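PDB 2WW2: alpha-1,2-mannosidase from Bacteroides thetaiotaomicron, which is a calcium-dependent, inverting glycoside hydrolase of family GH92 that probably removes mannose from alpha-linked mannosides for this human gut symbiont. Local coordinates for residues 655-660 / 674-679; 687-692 / 712-717. All blocks are in the same frame, centred on the assembly; numbering follows the deposited sequence.

Contact 1. Residues 655-660 / 674-679; sequences GSPLFK and VSAADN. With GOL (glycerol), chain G.
The side-chain nitrogen of N679 reaches into the loop 655-660 and gives a hydrogen to each of two main-chain oxygens there. N679 ND2 lies 2.8 Å from P657 O and 3.1 Å from F659 O. Both acceptors sit close to the amide plane, while the nitrogen stands above each carbonyl plane, 57° out for P657. With CG anti to the backbone N (chi1 -152°), the amide is swung toward the loop, and R608 holds its OD1. Cut back to an alanine here, the side chain would no longer reach the carbonyls of P657 and F659, which would probably lose their shared donor and leave the loop less firmly fixed to the turn.

K660 returns the grip. Its chain runs alongside the type I turn A676-N679 and bends at the last torsion, which sets NZ 2.8 Å from N679 O, in the carbonyl plane, with a weak second bond to A677 O. Backbone pairing adds A676 N to K660 O at 2.8 Å, and water 1 bridges F659 O and V674 O. To one side of the amide plane, P657 CG rests 3.9 Å from A676 CB. A glycerol, probably from the crystallisation liquor, binds L658 O through its O1. Main-chain carbonyls are thus the chief acceptors: one amide and one ammonium lock an irregular loop onto the turn that follows strand 671-675.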
loop_
_atom_site.group_PDB
_atom_site.type_symbol
_atom_site.label_atom_id
_atom_site.label_comp_id
_atom_site.label_asym_id
_atom_site.label_seq_id
_atom_site.Cartn_x
_atom_site.Cartn_y
_atom_site.Cartn_z
ATOM N N GLY A 655 4.822 -13.383 -28.637
ATOM C CA GLY A 655 4.038 -12.414 -27.891
ATOM C C GLY A 655 3.133 -11.709 -28.874
ATOM O O GLY A 655 2.209 -12.309 -29.431
ATOM N N SER A 656 3.436 -10.444 -29.125
ATOM C CA SER A 656 2.692 -9.635 -30.080
ATOM C C SER A 656 3.627 -8.498 -30.456
ATOM O O SER A 656 4.156 -7.824 -29.558
ATOM C CB SER A 656 1.415 -9.098 -29.419
ATOM O OG SER A 656 0.782 -8.157 -30.251
ATOM N N PRO A 657 3.881 -8.313 -31.766
ATOM C CA PRO A 657 4.871 -7.348 -32.246
ATOM C C PRO A 657 4.358 -5.928 -32.040
ATOM O O PRO A 657 3.131 -5.695 -32.040
ATOM C CB PRO A 657 4.955 -7.641 -33.748
ATOM C CG PRO A 657 3.574 -8.161 -34.096
ATOM C CD PRO A 657 3.153 -8.955 -32.873
ATOM N N LEU A 658 5.290 -4.988 -31.924
ATOM C CA LEU A 658 4.935 -3.587 -31.733
ATOM C C LEU A 658 4.750 -2.827 -33.053
ATOM O O LEU A 658 3.962 -1.875 -33.130
ATOM C CB LEU A 658 6.027 -2.893 -30.895
ATOM C CG LEU A 658 5.710 -1.462 -30.458
ATOM C CD1 LEU A 658 4.556 -1.472 -29.423
ATOM C CD2 LEU A 658 6.982 -0.808 -29.891
ATOM N N PHE A 659 5.469 -3.236 -34.094
ATOM C CA PHE A 659 5.483 -2.467 -35.356
ATOM C C PHE A 659 4.644 -3.141 -36.441
ATOM O O PHE A 659 4.271 -4.303 -36.303
ATOM C CB PHE A 659 6.924 -2.294 -35.852
ATOM C CG PHE A 659 7.810 -1.506 -34.890
ATOM C CD1 PHE A 659 7.782 -0.114 -34.891
ATOM C CD2 PHE A 659 8.634 -2.164 -33.977
ATOM C CE1 PHE A 659 8.592 0.625 -33.994
ATOM C CE2 PHE A 659 9.455 -1.448 -33.085
ATOM C CZ PHE A 659 9.431 -0.047 -33.100
ATOM N N LYS A 660 4.369 -2.427 -37.538
ATOM C CA LYS A 660 3.699 -3.064 -38.670
ATOM C C LYS A 660 4.631 -4.067 -39.347
ATOM O O LYS A 660 4.179 -5.009 -40.014
ATOM C CB LYS A 660 3.184 -2.016 -39.673
ATOM C CG LYS A 660 1.961 -1.277 -39.138
ATOM C CD LYS A 660 1.516 -0.157 -40.047
ATOM C CE LYS A 660 0.372 0.631 -39.412
ATOM N NZ LYS A 660 -0.813 -0.253 -39.157
ATOM N N VAL A 674 8.720 -10.335 -39.602
ATOM C CA VAL A 674 7.467 -10.455 -38.866
ATOM C C VAL A 674 6.588 -9.328 -39.385
ATOM O O VAL A 674 6.848 -8.152 -39.109
ATOM C CB VAL A 674 7.623 -10.325 -37.330
ATOM C CG1 VAL A 674 6.247 -10.397 -36.641
ATOM C CG2 VAL A 674 8.556 -11.394 -36.772
ATOM N N SER A 675 5.578 -9.657 -40.182
ATOM C CA SER A 675 4.683 -8.592 -40.653
ATOM C C SER A 675 3.328 -8.600 -39.938
ATOM O O SER A 675 2.754 -9.655 -39.655
ATOM C CB SER A 675 4.534 -8.612 -42.179
ATOM O OG SER A 675 3.786 -9.730 -42.580
ATOM N N ALA A 676 2.831 -7.408 -39.638
ATOM C CA ALA A 676 1.582 -7.239 -38.921
ATOM C C ALA A 676 0.930 -6.001 -39.524
ATOM O O ALA A 676 0.856 -4.938 -38.895
ATOM C CB ALA A 676 1.861 -7.055 -37.409
ATOM N N ALA A 677 0.470 -6.147 -40.764
ATOM C CA ALA A 677 0.091 -4.991 -41.568
ATOM C C ALA A 677 -1.019 -4.174 -40.930
ATOM O O ALA A 677 -1.081 -2.962 -41.125
ATOM C CB ALA A 677 -0.288 -5.420 -43.003
ATOM N N ASP A 678 -1.898 -4.812 -40.157
ATOM C CA ASP A 678 -2.989 -4.066 -39.518
ATOM C C ASP A 678 -2.805 -3.878 -38.020
ATOM O O ASP A 678 -3.773 -3.739 -37.271
ATOM C CB ASP A 678 -4.335 -4.712 -39.837
ATOM C CG ASP A 678 -4.594 -4.766 -41.315
ATOM O OD1 ASP A 678 -4.636 -3.691 -41.948
ATOM O OD2 ASP A 678 -4.732 -5.882 -41.854
ATOM N N ASN A 679 -1.542 -3.831 -37.596
ATOM C CA ASN A 679 -1.204 -3.579 -36.196
ATOM C C ASN A 679 -1.607 -2.159 -35.794
ATOM O O ASN A 679 -1.573 -1.237 -36.628
ATOM C CB ASN A 679 0.292 -3.767 -35.975
ATOM C CG ASN A 679 0.624 -4.187 -34.548
ATOM O OD1 ASN A 679 -0.247 -4.208 -33.677
ATOM N ND2 ASN A 679 1.886 -4.517 -34.307
HETATM C C1 GOL G . 1.323 -0.461 -33.127
HETATM O O1 GOL G . 2.181 -0.114 -32.049
HETATM C C2 GOL G . 1.456 0.526 -34.279
HETATM O O2 GOL G . 1.452 -0.073 -35.552
HETATM C C3 GOL G . 2.766 1.234 -34.181
HETATM O O3 GOL G . 2.404 2.475 -33.704
HETATM O O HOH W 1 5.940 -6.493 -36.822
#

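Contact 2. Residues 687-692 / 712-717; sequences RKALLN and LNLSMD
A689 and L714 form the close-packed part of this antiparallel pairing: A689 CB meets the CD2 branch of L714 at 3.6 Å in a non-hydrogen-bonded pair. On the same face L712 CD1 lies 4.3 Å from both A689 CB and L691 CB, and F672 of the neighbouring strand 671-675 packs on L691 and L712. L714 has CG anti to its carbonyl carbon (chi1 -53°), which brings the CD2 methyl over the small alanine.

The other face, with K688, L690, N713 and S715, is looser and wetter. Of the K688 side chain, CB alone comes near S715, 4.1 Å from its CB; the rest extends away. Water 3 is 2.8 Å from both N713 O and S715 OG.

Between the faces, L690 and N713 exchange two backbone bonds, and S715 N points almost straight at K688 O, 2.9 Å away. R687 N also bonds S715 O, so R687 and K688 both face S715 in a classic beta bulge. The R687 chain bends at chi3 and lays NH2 3.6 Å from S715 CB, while water 2, in the guanidinium plane, links NE to M716 O. D717 OD2 stays 4.3 Å from R687 NE, too far for a salt bridge, the carboxylate nearly square to the guanidinium (84° between planes). Backbone bonds and apolar packing therefore join these strands, and the charges at the bulge probably add only a mild attraction.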
loop_
_atom_site.group_PDB
_atom_site.type_symbol
_atom_site.label_atom_id
_atom_site.label_comp_id
_atom_site.label_asym_id
_atom_site.label_seq_id
_atom_site.Cartn_x
_atom_site.Cartn_y
_atom_site.Cartn_z
ATOM N N ARG A 687 -5.101 -12.732 -34.603
ATOM C CA ARG A 687 -6.295 -13.467 -35.027
ATOM C C ARG A 687 -5.889 -14.702 -35.822
ATOM O O ARG A 687 -6.417 -15.804 -35.604
ATOM C CB ARG A 687 -7.240 -12.584 -35.851
ATOM C CG ARG A 687 -8.465 -13.335 -36.383
ATOM C CD ARG A 687 -9.432 -12.420 -37.140
ATOM N NE ARG A 687 -8.789 -11.763 -38.274
ATOM C CZ ARG A 687 -8.610 -12.322 -39.466
ATOM N NH1 ARG A 687 -9.030 -13.565 -39.698
ATOM N NH2 ARG A 687 -8.018 -11.630 -40.434
ATOM N N LYS A 688 -4.953 -14.518 -36.744
ATOM C CA LYS A 688 -4.507 -15.596 -37.617
ATOM C C LYS A 688 -3.028 -15.399 -37.935
ATOM O O LYS A 688 -2.538 -14.263 -37.951
ATOM C CB LYS A 688 -5.334 -15.549 -38.911
ATOM C CG LYS A 688 -5.092 -16.701 -39.860
ATOM C CD LYS A 688 -5.910 -16.518 -41.154
ATOM C CE LYS A 688 -5.542 -17.601 -42.169
ATOM N NZ LYS A 688 -5.785 -17.188 -43.590
ATOM N N ALA A 689 -2.314 -16.490 -38.193
ATOM C CA ALA A 689 -0.918 -16.378 -38.634
ATOM C C ALA A 689 -0.580 -17.360 -39.767
ATOM O O ALA A 689 -1.069 -18.489 -39.799
ATOM C CB ALA A 689 0.034 -16.577 -37.456
ATOM N N LEU A 690 0.228 -16.893 -40.714
ATOM C CA LEU A 690 0.874 -17.753 -41.692
ATOM C C LEU A 690 2.386 -17.724 -41.459
ATOM O O LEU A 690 2.984 -16.647 -41.311
ATOM C CB LEU A 690 0.556 -17.286 -43.116
ATOM C CG LEU A 690 -0.904 -17.137 -43.543
ATOM C CD1 LEU A 690 -0.978 -16.547 -44.943
ATOM C CD2 LEU A 690 -1.631 -18.486 -43.498
ATOM N N LEU A 691 3.004 -18.897 -41.395
ATOM C CA LEU A 691 4.455 -18.984 -41.396
ATOM C C LEU A 691 4.878 -19.509 -42.757
ATOM O O LEU A 691 4.515 -20.632 -43.134
ATOM C CB LEU A 691 4.963 -19.903 -40.286
ATOM C CG LEU A 691 6.472 -20.143 -40.241
ATOM C CD1 LEU A 691 7.272 -18.823 -40.035
ATOM C CD2 LEU A 691 6.812 -21.142 -39.133
ATOM N N ASN A 692 5.599 -18.686 -43.513
ATOM C CA ASN A 692 5.981 -19.049 -44.865
ATOM C C ASN A 692 4.771 -19.544 -45.664
ATOM O O ASN A 692 4.861 -20.492 -46.450
ATOM C CB ASN A 692 7.111 -20.078 -44.827
ATOM C CG ASN A 692 8.321 -19.574 -44.040
ATOM O OD1 ASN A 692 8.813 -20.239 -43.127
ATOM N ND2 ASN A 692 8.783 -18.380 -44.376
ATOM N N LEU A 712 6.779 -14.493 -40.911
ATOM C CA LEU A 712 5.614 -14.720 -40.076
ATOM C C LEU A 712 4.634 -13.584 -40.339
ATOM O O LEU A 712 4.907 -12.428 -39.989
ATOM C CB LEU A 712 6.021 -14.726 -38.605
ATOM C CG LEU A 712 4.904 -15.029 -37.613
ATOM C CD1 LEU A 712 4.285 -16.440 -37.850
ATOM C CD2 LEU A 712 5.415 -14.847 -36.163
ATOM N N ASN A 713 3.508 -13.910 -40.968
ATOM C CA ASN A 713 2.501 -12.925 -41.389
ATOM C C ASN A 713 1.312 -12.955 -40.436
ATOM O O ASN A 713 0.525 -13.906 -40.455
ATOM C CB ASN A 713 2.054 -13.230 -42.829
ATOM C CG ASN A 713 0.952 -12.297 -43.343
ATOM O OD1 ASN A 713 0.457 -11.428 -42.643
ATOM N ND2 ASN A 713 0.570 -12.491 -44.594
ATOM N N LEU A 714 1.179 -11.914 -39.610
ATOM C CA LEU A 714 0.143 -11.892 -38.592
ATOM C C LEU A 714 -1.034 -11.000 -38.993
ATOM O O LEU A 714 -0.831 -9.897 -39.506
ATOM C CB LEU A 714 0.722 -11.397 -37.266
ATOM C CG LEU A 714 1.968 -12.109 -36.759
ATOM C CD1 LEU A 714 2.506 -11.411 -35.500
ATOM C CD2 LEU A 714 1.632 -13.559 -36.465
ATOM N N SER A 715 -2.254 -11.488 -38.749
ATOM C CA SER A 715 -3.469 -10.691 -38.900
ATOM C C SER A 715 -3.871 -10.232 -37.506
ATOM O O SER A 715 -4.282 -11.058 -36.677
ATOM C CB SER A 715 -4.594 -11.535 -39.498
ATOM O OG SER A 715 -4.233 -12.021 -40.777
ATOM N N MET A 716 -3.730 -8.937 -37.238
ATOM C CA MET A 716 -3.958 -8.401 -35.898
ATOM C C MET A 716 -5.419 -7.986 -35.751
ATOM O O MET A 716 -6.045 -7.598 -36.729
ATOM C CB MET A 716 -3.048 -7.198 -35.615
ATOM C CG MET A 716 -1.564 -7.441 -35.899
ATOM S SD MET A 716 -0.872 -8.811 -34.964
ATOM C CE MET A 716 -1.031 -8.218 -33.265
ATOM N N ASP A 717 -5.953 -8.079 -34.534
ATOM C CA ASP A 717 -7.364 -7.811 -34.285
ATOM C C ASP A 717 -7.519 -7.111 -32.938
ATOM O O ASP A 717 -6.632 -7.195 -32.091
ATOM C CB ASP A 717 -8.144 -9.129 -34.291
ATOM C CG ASP A 717 -9.621 -8.940 -34.604
ATOM O OD1 ASP A 717 -10.079 -7.779 -34.711
ATOM O OD2 ASP A 717 -10.327 -9.963 -34.739
HETATM O O HOH W 2 -8.111 -9.305 -38.022
HETATM O O HOH W 3 -2.169 -13.906 -41.287
#

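In the fold
Both contacts reach the same mixed sheet of the catalytic domain, contact 1 through residues 674-675 and contact 2 with both strands. Strand 671-675 runs parallel to strand 710-717 of contact 2, and S675 joins them by probable backbone hydrogen bonds to L712 and L714. S656 packs on M716 as a second link. Contact 1 is the more buried: an irregular loop, covered by helices 281-294, 600-613 and 632-640, is held mainly by side-chain donors on main-chain oxygens. Contact 2 is partly buried, one strand further across the sheet, and relies on regular backbone pairing, with A689, L691, L712 and L714 on the more buried face and K688, L690, N713 and S715 with water on the other.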